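Local coordinates for hypothetical protein PH0250 (Pyrococcus horikoshii, PDB 2EKD) that is of unknown function but carries a KaiC-like domain and probably shares the alpha/beta fold of the P-loop NTPases, at residues F[16-21]-F[150-155]; F[34-39]-F[67-72]; F[46-51]-F[75-80]; F[85-90]-F[103-108]; F[93-98]-F[130-135]. One frame throughout, in Å; residues are numbered along the deposited sequence.

Overall arrangement
Interactions 1 and 3 each join two parallel strands of the same central sheet. Interaction 1 is fully buried, held by backbone bonds and apolar side chains. Interaction 3 is only partly buried, and beyond its strand ends a salt-bridge network joins the two loops. Interaction 4, a surface contact, sets helix 99-105 against 85-90, an edge strand of the sheet within this chain, hydrogen-bonded to strand 73-77. Interaction 2 is a small apolar contact between the end of helix 29-37 and the short helix 67-70 with Val72 beyond it. It touches interaction 1 through Ile35 and Phe154. Interaction 5, at the surface, has a water bridge, a tyrosine edge against a carboxylate and a doubtful charge pair.

Interaction 1 (F[16-21]-F[150-155]); sequences ETVLVE and IAFYFV
Glu16 starts the pairing, its O accepting from Ala151 N at 3.1 Å. Its carboxylate leads away from strand 149-156 and binds Ser177 and Thr176. Thr17 holds CG2 anti to the backbone N, and this methyl lies 3.6 Å from Tyr153 CE1, oblique to the ring. Val18 uses both backbone groups. Val18 N donates to Ala151 O at 2.7 Å. Val18 O takes Tyr153 N at 2.8 Å, almost in line with the carbonyl (169°). The side chain runs beside Phe152, pointing the same way, with Val18 CB 3.7 Å from Phe152 CD1. A glycine here would strip this flank from the Phe152 ring and would probably open a gap beside it. The two strands are parallel and in one-to-one register, in the middle of the sheet, consistent with the parallel core of a P-loop NTPase-like alpha/beta fold. Leu19 points to the other face, with its CD1 3.7 Å from Val155 CG1. Val20 N reaches Tyr153 O at 2.7 Å from above the carbonyl plane. Val20 CG1 sits over a face of Phe154, 4.2 Å from the ring centroid, a CH-pi contact. Glu21 CG lies alongside Val155 CG2, while its carboxylate pairs with Lys189.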
# COMPACT_ATOMS: atom_id res chain seq x y z
N GLU F 16 -11.16 31.45 16.76
CA GLU F 16 -10.56 30.13 16.60
C GLU F 16 -11.32 29.21 15.67
O GLU F 16 -12.54 29.32 15.50
CB GLU F 16 -10.43 29.41 17.95
CG GLU F 16 -9.23 29.80 18.79
CD GLU F 16 -8.84 28.72 19.80
OE1 GLU F 16 -8.38 27.63 19.37
OE2 GLU F 16 -9.00 28.94 21.01
N THR F 17 -10.59 28.29 15.06
CA THR F 17 -11.18 27.27 14.22
C THR F 17 -10.76 25.99 14.93
O THR F 17 -9.57 25.69 15.04
CB THR F 17 -10.64 27.30 12.79
OG1 THR F 17 -11.09 28.50 12.14
CG2 THR F 17 -11.17 26.10 12.01
N VAL F 18 -11.75 25.27 15.44
CA VAL F 18 -11.50 24.04 16.17
C VAL F 18 -11.90 22.82 15.37
O VAL F 18 -13.04 22.68 14.94
CB VAL F 18 -12.28 24.04 17.50
CG1 VAL F 18 -11.83 22.89 18.37
CG2 VAL F 18 -12.10 25.37 18.22
N LEU F 19 -10.94 21.92 15.16
CA LEU F 19 -11.22 20.71 14.43
C LEU F 19 -11.66 19.67 15.46
O LEU F 19 -10.96 19.42 16.45
CB LEU F 19 -9.95 20.24 13.71
CG LEU F 19 -10.09 19.16 12.64
CD1 LEU F 19 -11.09 19.60 11.56
CD2 LEU F 19 -8.72 18.90 12.02
N VAL F 20 -12.84 19.09 15.24
CA VAL F 20 -13.37 18.07 16.13
C VAL F 20 -13.34 16.74 15.37
O VAL F 20 -14.19 16.47 14.52
CB VAL F 20 -14.83 18.38 16.54
CG1 VAL F 20 -15.37 17.29 17.46
CG2 VAL F 20 -14.90 19.74 17.23
N GLU F 21 -12.33 15.92 15.68
CA GLU F 21 -12.16 14.64 15.02
C GLU F 21 -12.93 13.53 15.73
O GLU F 21 -12.86 13.38 16.95
CB GLU F 21 -10.67 14.30 14.94
CG GLU F 21 -9.87 15.40 14.27
CD GLU F 21 -8.38 15.11 14.17
OE1 GLU F 21 -7.84 14.33 14.98
OE2 GLU F 21 -7.74 15.69 13.28
N ILE F 150 -16.64 31.23 16.72
CA ILE F 150 -15.72 30.17 17.11
C ILE F 150 -16.31 29.01 16.33
O ILE F 150 -17.43 28.58 16.61
CB ILE F 150 -15.79 29.82 18.62
CG1 ILE F 150 -15.32 30.99 19.48
CG2 ILE F 150 -14.89 28.61 18.91
CD1 ILE F 150 -15.10 30.62 20.93
N ALA F 151 -15.57 28.52 15.33
CA ALA F 151 -16.04 27.42 14.50
C ALA F 151 -15.57 26.05 15.00
O ALA F 151 -14.42 25.89 15.43
CB ALA F 151 -15.59 27.63 13.06
N PHE F 152 -16.47 25.08 14.96
CA PHE F 152 -16.16 23.72 15.37
C PHE F 152 -16.43 22.82 14.17
O PHE F 152 -17.58 22.53 13.86
CB PHE F 152 -17.07 23.28 16.53
CG PHE F 152 -16.76 23.96 17.84
CD1 PHE F 152 -15.74 23.48 18.67
CD2 PHE F 152 -17.47 25.08 18.25
CE1 PHE F 152 -15.45 24.11 19.88
CE2 PHE F 152 -17.19 25.71 19.46
CZ PHE F 152 -16.17 25.23 20.28
N TYR F 153 -15.37 22.39 13.48
CA TYR F 153 -15.53 21.51 12.33
C TYR F 153 -15.53 20.05 12.76
O TYR F 153 -14.49 19.51 13.12
CB TYR F 153 -14.40 21.72 11.31
CG TYR F 153 -14.48 22.99 10.49
CD1 TYR F 153 -14.17 24.23 11.05
CD2 TYR F 153 -14.83 22.94 9.15
CE1 TYR F 153 -14.20 25.39 10.27
CE2 TYR F 153 -14.87 24.08 8.36
CZ TYR F 153 -14.55 25.30 8.93
OH TYR F 153 -14.59 26.43 8.13
N PHE F 154 -16.71 19.43 12.73
CA PHE F 154 -16.85 18.02 13.09
C PHE F 154 -16.47 17.20 11.86
O PHE F 154 -17.17 17.23 10.85
CB PHE F 154 -18.30 17.69 13.45
CG PHE F 154 -18.70 18.11 14.83
CD1 PHE F 154 -18.77 19.45 15.19
CD2 PHE F 154 -19.05 17.15 15.78
CE1 PHE F 154 -19.19 19.84 16.46
CE2 PHE F 154 -19.47 17.52 17.06
CZ PHE F 154 -19.54 18.87 17.40
N VAL F 155 -15.36 16.48 11.94
CA VAL F 155 -14.92 15.67 10.81
C VAL F 155 -14.67 14.23 11.20
O VAL F 155 -14.13 13.94 12.27
CB VAL F 155 -13.63 16.23 10.17
CG1 VAL F 155 -13.80 17.71 9.80
CG2 VAL F 155 -12.45 16.04 11.12

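Interaction 2 (F[34-39]-F[67-72]); sequences YIVNNS and APLENV
Val36 and Asn37, at the end of helix 29-37, face the short helix 67-70, with Asn37 CA 5.7 Å from Pro68 CA and Val36 CA 6.8 Å from Leu69 CA. Val36 carries most of the contact. Its CG1 stands anti to the backbone N (chi1 174°), which puts that methyl among three neighbours. Val36 CG1 is 3.5 Å from Pro68 O. It is 3.6 Å from Leu69 CD2, whose side chain meets that of Val36 at about a right angle. It is also 3.6 Å from Val72 CG1, just past the end of the short helix. The other parts of Val36 lean on the same leucine methyl, with Val36 CB 3.7 Å from Leu69 CD2. Asn37 lies on the more exposed side. Its side chain runs beside the proline ring, pointing the same way, and Asn37 ND2 comes 3.5 Å from Pro68 CG. Ile43 touches both Val36 and Val72 and so extends the apolar patch. Tyr56 and Leu59 of helix 51-61 pack on Leu69, and Tyr52 OH bonds to Leu69 O. The contact thus joins the end of helix 29-37 to the short helix that leads into strand 73-77. Between the two segments it is held by van der Waals packing of a few methyls. It rests on the close fit round Val36 CG1 and has little directional hold.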
# COMPACT_ATOMS: atom_id res chain seq x y z
N TYR F 34 -24.77 18.72 22.88
CA TYR F 34 -24.24 19.41 24.05
C TYR F 34 -23.90 20.86 23.73
O TYR F 34 -24.21 21.77 24.51
CB TYR F 34 -23.01 18.66 24.56
CG TYR F 34 -22.22 19.39 25.63
CD1 TYR F 34 -22.51 19.19 26.99
CD2 TYR F 34 -21.17 20.24 25.29
CE1 TYR F 34 -21.76 19.82 27.98
CE2 TYR F 34 -20.41 20.88 26.28
CZ TYR F 34 -20.71 20.66 27.62
OH TYR F 34 -19.95 21.27 28.59
N ILE F 35 -23.29 21.08 22.57
CA ILE F 35 -22.92 22.43 22.16
C ILE F 35 -24.13 23.31 21.82
O ILE F 35 -24.15 24.50 22.13
CB ILE F 35 -21.95 22.38 20.94
CG1 ILE F 35 -20.58 21.88 21.40
CG2 ILE F 35 -21.84 23.76 20.29
CD1 ILE F 35 -19.55 21.76 20.27
N VAL F 36 -25.15 22.72 21.18
CA VAL F 36 -26.34 23.49 20.79
C VAL F 36 -27.29 23.74 21.98
O VAL F 36 -27.69 24.87 22.27
CB VAL F 36 -27.11 22.75 19.69
CG1 VAL F 36 -28.43 23.48 19.41
CG2 VAL F 36 -26.29 22.72 18.41
N ASN F 37 -27.72 22.62 22.63
CA ASN F 37 -28.62 22.75 23.78
C ASN F 37 -28.05 23.76 24.78
O ASN F 37 -28.69 24.75 25.15
CB ASN F 37 -28.72 21.36 24.44
CG ASN F 37 -29.90 21.28 25.38
OD1 ASN F 37 -29.92 20.47 26.33
ND2 ASN F 37 -30.94 22.08 25.09
N ASN F 38 -26.83 23.43 25.26
CA ASN F 38 -26.03 24.27 26.14
C ASN F 38 -25.45 25.46 25.37
O ASN F 38 -24.48 25.34 24.64
CB ASN F 38 -24.90 23.42 26.71
CG ASN F 38 -25.48 22.32 27.56
OD1 ASN F 38 -25.49 22.37 28.78
ND2 ASN F 38 -25.98 21.28 26.86
N SER F 39 -25.96 26.68 25.49
CA SER F 39 -25.33 27.79 24.78
C SER F 39 -26.01 29.13 25.08
O SER F 39 -27.16 29.37 24.73
CB SER F 39 -25.38 27.50 23.28
OG SER F 39 -24.44 28.33 22.60
N ALA F 67 -35.81 19.84 19.74
CA ALA F 67 -36.36 21.16 19.43
C ALA F 67 -35.21 22.18 19.36
O ALA F 67 -35.19 23.05 18.49
CB ALA F 67 -37.39 21.57 20.47
N PRO F 68 -34.24 22.09 20.29
CA PRO F 68 -33.12 23.04 20.28
C PRO F 68 -32.37 23.01 18.94
O PRO F 68 -31.80 24.01 18.51
CB PRO F 68 -32.24 22.54 21.42
CG PRO F 68 -33.21 21.94 22.37
CD PRO F 68 -34.15 21.19 21.45
N LEU F 69 -32.37 21.85 18.28
CA LEU F 69 -31.69 21.72 17.00
C LEU F 69 -32.54 22.27 15.86
O LEU F 69 -32.02 22.69 14.83
CB LEU F 69 -31.35 20.26 16.72
CG LEU F 69 -30.41 19.53 17.69
CD1 LEU F 69 -30.13 18.14 17.15
CD2 LEU F 69 -29.11 20.30 17.85
N GLU F 70 -33.86 22.27 16.06
CA GLU F 70 -34.78 22.77 15.05
C GLU F 70 -34.88 24.29 15.04
O GLU F 70 -35.23 24.89 14.02
CB GLU F 70 -36.18 22.19 15.28
CG GLU F 70 -36.31 20.71 15.05
CD GLU F 70 -37.67 20.19 15.47
OE1 GLU F 70 -38.69 20.85 15.16
OE2 GLU F 70 -37.73 19.12 16.11
N ASN F 71 -34.55 24.91 16.16
CA ASN F 71 -34.66 26.36 16.27
C ASN F 71 -33.39 27.18 16.10
O ASN F 71 -33.41 28.39 16.30
CB ASN F 71 -35.32 26.72 17.60
CG ASN F 71 -36.72 26.14 17.73
OD1 ASN F 71 -37.59 26.41 16.90
ND2 ASN F 71 -36.93 25.32 18.75
N VAL F 72 -32.28 26.55 15.73
CA VAL F 72 -31.05 27.30 15.52
C VAL F 72 -31.00 27.73 14.07
O VAL F 72 -31.70 27.17 13.23
CB VAL F 72 -29.80 26.45 15.84
CG1 VAL F 72 -29.86 25.95 17.28
CG2 VAL F 72 -29.70 25.29 14.86

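Interaction 3 (F[46-51]-F[75-80]); sequences DDILDT and IKMGGT
Lys76 reaches Asp47 and Asp50 by bending its chain at chi3 (65°) and chi4 (69°), while Asp47 holds CG anti to the backbone N (chi1 179°). The bend brings Lys76 NZ to 2.9 Å from Asp50 OD1, nearly along the C-O axis. Lys76 NZ also lies 3.1 Å from Asp47 OD2, a salt bridge whose hydrogen bond is weak. Lys81 O takes a further bond from NZ, and Asp47 OD1 is bound by Tyr52 N. A water accepts from Lys76 NZ and Asp50 N and donates to Asp47 O and Gly78 O. Before these loops strands 44-48 and 73-77 run parallel as neighbours in the sheet. Helix 51-61 lies between them in the chain, a beta-alpha-beta crossover. Met77 N donates to Asp47 O at 2.8 Å, and Leu49 N to Met77 O at 3.0 Å. On the other face the selenium of Met77, a selenomethionine, lies 3.7 Å from Ile48 CG1. A type I' turn from Ile48 to Thr51 then swings Asp50 over the second loop. Asp50 OD2 also meets Thr80 N, but so closely in the model that the exact geometry is doubtful. With an alanine here in place of Asp50, Lys76 would probably lose one of its two carboxylates, and the loop at Gly79 and Thr80 a polar partner. Two aspartates around one lysine probably keep it charged, and tie the two loops after the strands together.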
# COMPACT_ATOMS: atom_id res chain seq x y z
N ASP F 46 -23.35 25.29 9.95
CA ASP F 46 -23.07 25.24 8.52
C ASP F 46 -23.28 23.77 8.18
O ASP F 46 -22.49 22.90 8.55
CB ASP F 46 -21.63 25.67 8.22
CG ASP F 46 -21.42 27.16 8.43
OD1 ASP F 46 -22.34 27.94 8.13
OD2 ASP F 46 -20.32 27.56 8.89
N ASP F 47 -24.39 23.50 7.50
CA ASP F 47 -24.77 22.14 7.14
C ASP F 47 -24.34 21.74 5.73
O ASP F 47 -24.95 22.14 4.73
CB ASP F 47 -26.28 22.01 7.32
CG ASP F 47 -26.81 20.65 6.94
OD1 ASP F 47 -26.00 19.70 6.84
OD2 ASP F 47 -28.04 20.53 6.77
N ILE F 48 -23.28 20.95 5.66
CA ILE F 48 -22.76 20.49 4.38
C ILE F 48 -23.36 19.14 4.00
O ILE F 48 -23.29 18.18 4.77
CB ILE F 48 -21.22 20.35 4.39
CG1 ILE F 48 -20.58 21.68 4.78
CG2 ILE F 48 -20.73 19.91 3.03
CD1 ILE F 48 -19.08 21.58 5.10
N LEU F 49 -23.96 19.09 2.81
CA LEU F 49 -24.57 17.88 2.28
C LEU F 49 -25.47 17.11 3.23
O LEU F 49 -25.31 15.90 3.41
CB LEU F 49 -23.46 16.97 1.73
CG LEU F 49 -22.79 17.56 0.49
CD1 LEU F 49 -21.49 16.82 0.16
CD2 LEU F 49 -23.77 17.49 -0.69
N ASP F 50 -26.43 17.81 3.83
CA ASP F 50 -27.40 17.22 4.75
C ASP F 50 -26.85 16.43 5.94
O ASP F 50 -27.51 15.53 6.45
CB ASP F 50 -28.37 16.30 3.98
CG ASP F 50 -29.17 17.06 2.93
OD1 ASP F 50 -29.54 18.23 3.17
OD2 ASP F 50 -29.45 16.46 1.87
N THR F 51 -25.64 16.78 6.39
CA THR F 51 -25.07 16.09 7.53
C THR F 51 -25.83 16.43 8.82
O THR F 51 -25.93 15.61 9.73
CB THR F 51 -23.57 16.44 7.69
OG1 THR F 51 -22.89 16.11 6.47
CG2 THR F 51 -22.94 15.66 8.85
N ILE F 75 -26.97 27.48 7.75
CA ILE F 75 -26.51 27.87 6.42
C ILE F 75 -26.22 26.55 5.71
O ILE F 75 -25.25 25.86 6.04
CB ILE F 75 -25.21 28.70 6.48
CG1 ILE F 75 -25.46 30.02 7.21
CG2 ILE F 75 -24.69 28.95 5.06
CD1 ILE F 75 -24.24 30.92 7.27
N LYS F 76 -27.08 26.20 4.76
CA LYS F 76 -26.92 24.95 4.03
C LYS F 76 -25.95 25.06 2.87
O LYS F 76 -25.97 26.04 2.13
CB LYS F 76 -28.29 24.45 3.53
CG LYS F 76 -29.22 23.98 4.64
CD LYS F 76 -30.51 23.36 4.10
CE LYS F 76 -30.26 22.06 3.33
NZ LYS F 76 -29.82 20.93 4.21
N MSE F 77 -25.10 24.06 2.74
CA MSE F 77 -24.12 24.01 1.65
C MSE F 77 -24.44 22.71 0.91
O MSE F 77 -23.88 21.65 1.19
CB MSE F 77 -22.70 24.01 2.24
CG MSE F 77 -22.51 25.13 3.29
SE MSE F 77 -20.85 25.30 3.99
CE MSE F 77 -20.95 26.94 4.71
N GLY F 78 -25.37 22.81 -0.03
CA GLY F 78 -25.82 21.65 -0.77
C GLY F 78 -26.86 20.99 0.12
O GLY F 78 -27.26 21.57 1.13
N GLY F 79 -27.31 19.79 -0.24
CA GLY F 79 -28.29 19.11 0.59
C GLY F 79 -29.73 19.27 0.14
O GLY F 79 -30.05 20.15 -0.65
N THR F 80 -30.59 18.40 0.68
CA THR F 80 -32.01 18.37 0.36
C THR F 80 -32.88 18.40 1.62
O THR F 80 -34.06 18.78 1.57
CB THR F 80 -32.34 17.10 -0.47
OG1 THR F 80 -32.07 17.35 -1.85
CG2 THR F 80 -33.79 16.67 -0.28
O HOH W 1 -26.90 20.72 3.47

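Interaction 4 (F[85-90]-F[103-108]); sequences RVIGRL and MEIVSQ
Ile105 reaches from helix 99-105 to strand 85-90 through two branches that part at CB. The CG2 methyl goes to Ile87 and Gly88: Ile105 CG2 is 4.0 Å from Ile87 O and 4.1 Å from Gly88 CA. The other branch, through CG1, stands anti to the carbonyl carbon (chi1 -69°) and carries CD1 onward. Ile105 CD1 passes Gly88 CA at 3.9 Å and ends against Leu90. There the two side chains run antiparallel past one another, and Ile105 CD1 to Leu90 CD2 is 3.3 Å, tighter than usual. Gly88 has no side chain, and both Ile105 branches lie close to its CA. Strand 85-90 is the outermost on its side of the sheet within this chain. Helix 99-105 follows it and leads on to the parallel strand 114-119, a beta-alpha-beta crossover. Gln108 adds the polar part on the solvent side. Its NE2 donates to Ile87 O at 3.0 Å, tilted from the carbonyl plane. The same nitrogen bonds Ile105 O at 2.9 Å, on a lone pair in the carbonyl plane.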
# COMPACT_ATOMS: atom_id res chain seq x y z
N ARG F 85 -33.60 26.59 11.21
CA ARG F 85 -34.02 27.79 10.49
C ARG F 85 -32.99 28.13 9.43
O ARG F 85 -31.97 28.75 9.72
CB ARG F 85 -34.16 28.96 11.47
CG ARG F 85 -35.18 28.74 12.57
CD ARG F 85 -35.17 29.90 13.56
NE ARG F 85 -36.06 29.65 14.70
CZ ARG F 85 -36.17 30.46 15.75
NH1 ARG F 85 -35.44 31.57 15.81
NH2 ARG F 85 -37.00 30.15 16.73
N VAL F 86 -33.27 27.74 8.19
CA VAL F 86 -32.33 28.03 7.11
C VAL F 86 -32.31 29.52 6.75
O VAL F 86 -33.30 30.10 6.34
CB VAL F 86 -32.75 27.22 5.89
CG1 VAL F 86 -31.84 27.55 4.70
CG2 VAL F 86 -32.66 25.73 6.19
N ILE F 87 -31.14 30.15 6.97
CA ILE F 87 -31.02 31.57 6.63
C ILE F 87 -30.28 31.78 5.31
O ILE F 87 -30.08 32.89 4.84
CB ILE F 87 -30.28 32.29 7.76
CG1 ILE F 87 -28.90 31.67 7.96
CG2 ILE F 87 -31.07 32.13 9.07
CD1 ILE F 87 -27.97 32.59 8.76
N GLY F 88 -29.81 30.66 4.72
CA GLY F 88 -29.06 30.77 3.47
C GLY F 88 -28.76 29.40 2.87
O GLY F 88 -28.68 28.39 3.56
N ARG F 89 -28.57 29.40 1.56
CA ARG F 89 -28.24 28.19 0.81
C ARG F 89 -27.07 28.53 -0.10
O ARG F 89 -27.15 29.45 -0.91
CB ARG F 89 -29.45 27.73 -0.01
CG ARG F 89 -30.66 27.35 0.83
CD ARG F 89 -31.75 26.68 -0.01
NE ARG F 89 -32.77 26.06 0.83
CZ ARG F 89 -33.60 26.73 1.63
NH1 ARG F 89 -33.53 28.06 1.69
NH2 ARG F 89 -34.49 26.08 2.37
N LEU F 90 -25.98 27.80 0.05
CA LEU F 90 -24.80 28.04 -0.77
C LEU F 90 -24.56 26.91 -1.76
O LEU F 90 -24.82 25.74 -1.47
CB LEU F 90 -23.56 28.20 0.12
CG LEU F 90 -23.48 29.45 0.99
CD1 LEU F 90 -22.30 29.31 1.94
CD2 LEU F 90 -23.33 30.69 0.11
N MSE F 103 -20.07 35.52 2.88
CA MSE F 103 -20.09 36.80 3.59
C MSE F 103 -21.43 37.51 3.41
O MSE F 103 -21.89 38.21 4.31
CB MSE F 103 -18.96 37.70 3.08
CG MSE F 103 -17.57 37.18 3.39
SE MSE F 103 -17.32 36.99 5.17
CE MSE F 103 -16.76 38.64 5.60
N GLU F 104 -22.04 37.33 2.25
CA GLU F 104 -23.33 37.96 1.96
C GLU F 104 -24.44 37.36 2.82
O GLU F 104 -25.38 38.05 3.20
CB GLU F 104 -23.67 37.79 0.48
CG GLU F 104 -24.96 38.46 0.05
CD GLU F 104 -25.26 38.26 -1.42
OE1 GLU F 104 -24.44 38.71 -2.26
OE2 GLU F 104 -26.31 37.67 -1.75
N ILE F 105 -24.31 36.07 3.13
CA ILE F 105 -25.30 35.37 3.94
C ILE F 105 -25.18 35.69 5.43
O ILE F 105 -26.19 35.79 6.13
CB ILE F 105 -25.20 33.84 3.77
CG1 ILE F 105 -25.66 33.45 2.36
CG2 ILE F 105 -26.05 33.14 4.83
CD1 ILE F 105 -25.61 31.96 2.11
N VAL F 106 -23.95 35.85 5.92
CA VAL F 106 -23.74 36.15 7.33
C VAL F 106 -23.84 37.64 7.62
O VAL F 106 -23.68 38.07 8.77
CB VAL F 106 -22.37 35.63 7.83
CG1 VAL F 106 -22.32 34.12 7.72
CG2 VAL F 106 -21.25 36.27 7.03
N SER F 107 -24.09 38.44 6.59
CA SER F 107 -24.22 39.88 6.76
C SER F 107 -25.48 40.16 7.56
O SER F 107 -25.57 41.16 8.28
CB SER F 107 -24.30 40.58 5.41
OG SER F 107 -25.54 40.33 4.77
N GLN F 108 -26.47 39.27 7.43
CA GLN F 108 -27.73 39.42 8.13
C GLN F 108 -27.61 39.08 9.61
O GLN F 108 -28.51 39.38 10.40
CB GLN F 108 -28.80 38.54 7.48
CG GLN F 108 -28.47 37.06 7.46
CD GLN F 108 -29.49 36.24 6.68
OE1 GLN F 108 -30.67 36.20 7.04
NE2 GLN F 108 -29.05 35.60 5.61

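Interaction 5 (F[93-98]-F[130-135]); sequences SKYVIS and TFENIN
Asn135 ND2 donates to a water at 2.6 Å, and the water passes a hydrogen bond on to Lys94 O at 3.1 Å. This bridge joins the loop after strand 85-90 to helix 130-141. Glu132, one turn earlier in the helix, lies close to Lys94 and Tyr95 together. Its chain is extended beyond CG, and the carboxylate ends at the rim of the Tyr95 ring. Glu132 OE1 is 3.2 Å from Tyr95 CD2, close to the ring plane. Ring and carboxylate planes are turned 84° apart. The slightly positive C-H edge of the tyrosine would probably suit the carboxylate charge. Lys94 crosses Glu132 at about a right angle. Lys94 NZ and Glu132 OE2 are 3.3 Å apart and form a salt bridge, but the place of this oxygen is doubtful because it crowds the lysine chain. The loop turns sharply here. Lys94 and Tyr95 both have positive phi (64° and 62°), and Ser93 N bonds Val96 O across the turn at 3.0 Å. This loop leads into helix 99-105 and so belongs to the crossover from the edge strand to strand 114-119. Val96 CG2 rests against Asn135 O at 3.8 Å, and Val96 also touches Met139. Lys94 NZ approaches Phe131 at the ring edge, 4.4 Å from Phe131 CD2. Phe131 and Ile134 also pack on Leu127 of the second subunit.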
# COMPACT_ATOMS: atom_id res chain seq x y z
N SER F 93 -19.45 24.11 -5.86
CA SER F 93 -18.84 23.90 -7.18
C SER F 93 -17.41 23.42 -7.00
O SER F 93 -16.61 24.08 -6.32
CB SER F 93 -18.87 25.20 -7.99
OG SER F 93 -18.16 26.23 -7.33
N LYS F 94 -17.08 22.29 -7.60
CA LYS F 94 -15.74 21.70 -7.50
C LYS F 94 -15.47 21.32 -6.05
O LYS F 94 -14.33 21.37 -5.58
CB LYS F 94 -14.68 22.69 -8.00
CG LYS F 94 -14.71 22.91 -9.51
CD LYS F 94 -14.14 21.71 -10.26
CE LYS F 94 -12.88 21.18 -9.57
NZ LYS F 94 -11.74 20.91 -10.49
N TYR F 95 -16.54 20.95 -5.35
CA TYR F 95 -16.46 20.54 -3.95
C TYR F 95 -15.94 21.63 -3.03
O TYR F 95 -15.19 21.36 -2.09
CB TYR F 95 -15.59 19.29 -3.85
CG TYR F 95 -16.00 18.21 -4.82
CD1 TYR F 95 -17.28 17.66 -4.79
CD2 TYR F 95 -15.12 17.77 -5.81
CE1 TYR F 95 -17.68 16.71 -5.72
CE2 TYR F 95 -15.51 16.82 -6.75
CZ TYR F 95 -16.79 16.29 -6.70
OH TYR F 95 -17.18 15.35 -7.62
N VAL F 96 -16.35 22.87 -3.30
CA VAL F 96 -15.94 24.01 -2.49
C VAL F 96 -17.02 25.09 -2.55
O VAL F 96 -17.89 25.07 -3.43
CB VAL F 96 -14.60 24.59 -2.98
CG1 VAL F 96 -14.78 25.28 -4.32
CG2 VAL F 96 -14.04 25.55 -1.95
N ILE F 97 -16.96 26.04 -1.62
CA ILE F 97 -17.92 27.13 -1.57
C ILE F 97 -17.26 28.48 -1.83
O ILE F 97 -16.13 28.71 -1.41
CB ILE F 97 -18.65 27.19 -0.19
CG1 ILE F 97 -19.75 26.13 -0.13
CG2 ILE F 97 -19.24 28.57 0.04
CD1 ILE F 97 -19.25 24.70 -0.14
N SER F 98 -17.97 29.34 -2.54
CA SER F 98 -17.48 30.68 -2.85
C SER F 98 -17.41 31.46 -1.54
O SER F 98 -18.34 31.40 -0.74
CB SER F 98 -18.42 31.39 -3.82
OG SER F 98 -18.06 32.74 -4.00
N THR F 130 -7.02 15.59 -5.17
CA THR F 130 -6.07 16.36 -4.38
C THR F 130 -6.22 17.87 -4.56
O THR F 130 -6.19 18.62 -3.58
CB THR F 130 -4.63 15.95 -4.73
OG1 THR F 130 -4.47 14.55 -4.48
CG2 THR F 130 -3.62 16.72 -3.89
N PHE F 131 -6.37 18.31 -5.81
CA PHE F 131 -6.52 19.73 -6.11
C PHE F 131 -7.77 20.33 -5.48
O PHE F 131 -7.72 21.43 -4.94
CB PHE F 131 -6.56 19.94 -7.63
CG PHE F 131 -6.68 21.39 -8.03
CD1 PHE F 131 -5.60 22.25 -7.89
CD2 PHE F 131 -7.87 21.89 -8.55
CE1 PHE F 131 -5.70 23.59 -8.25
CE2 PHE F 131 -7.98 23.23 -8.91
CZ PHE F 131 -6.89 24.08 -8.77
N GLU F 132 -8.88 19.61 -5.55
CA GLU F 132 -10.13 20.11 -4.97
C GLU F 132 -10.06 20.05 -3.44
O GLU F 132 -10.63 20.90 -2.75
CB GLU F 132 -11.32 19.29 -5.50
CG GLU F 132 -11.47 19.40 -7.01
CD GLU F 132 -12.40 18.36 -7.63
OE1 GLU F 132 -12.31 17.15 -7.28
OE2 GLU F 132 -13.22 18.74 -8.50
N ASN F 133 -9.35 19.06 -2.91
CA ASN F 133 -9.19 18.91 -1.46
C ASN F 133 -8.44 20.13 -0.93
O ASN F 133 -8.82 20.72 0.09
CB ASN F 133 -8.39 17.64 -1.13
CG ASN F 133 -9.20 16.36 -1.33
OD1 ASN F 133 -8.65 15.27 -1.28
ND2 ASN F 133 -10.51 16.50 -1.55
N ILE F 134 -7.37 20.51 -1.61
CA ILE F 134 -6.59 21.67 -1.19
C ILE F 134 -7.48 22.92 -1.15
O ILE F 134 -7.33 23.76 -0.26
CB ILE F 134 -5.39 21.88 -2.16
CG1 ILE F 134 -4.34 20.80 -1.90
CG2 ILE F 134 -4.78 23.25 -1.97
CD1 ILE F 134 -3.36 20.59 -3.03
N ASN F 135 -8.41 23.03 -2.09
CA ASN F 135 -9.31 24.19 -2.08
C ASN F 135 -10.23 24.13 -0.87
O ASN F 135 -10.59 25.17 -0.31
CB ASN F 135 -10.13 24.26 -3.38
CG ASN F 135 -9.28 24.67 -4.57
OD1 ASN F 135 -8.40 25.53 -4.45
ND2 ASN F 135 -9.54 24.07 -5.73
O HOH W 2 -12.04 23.43 -6.21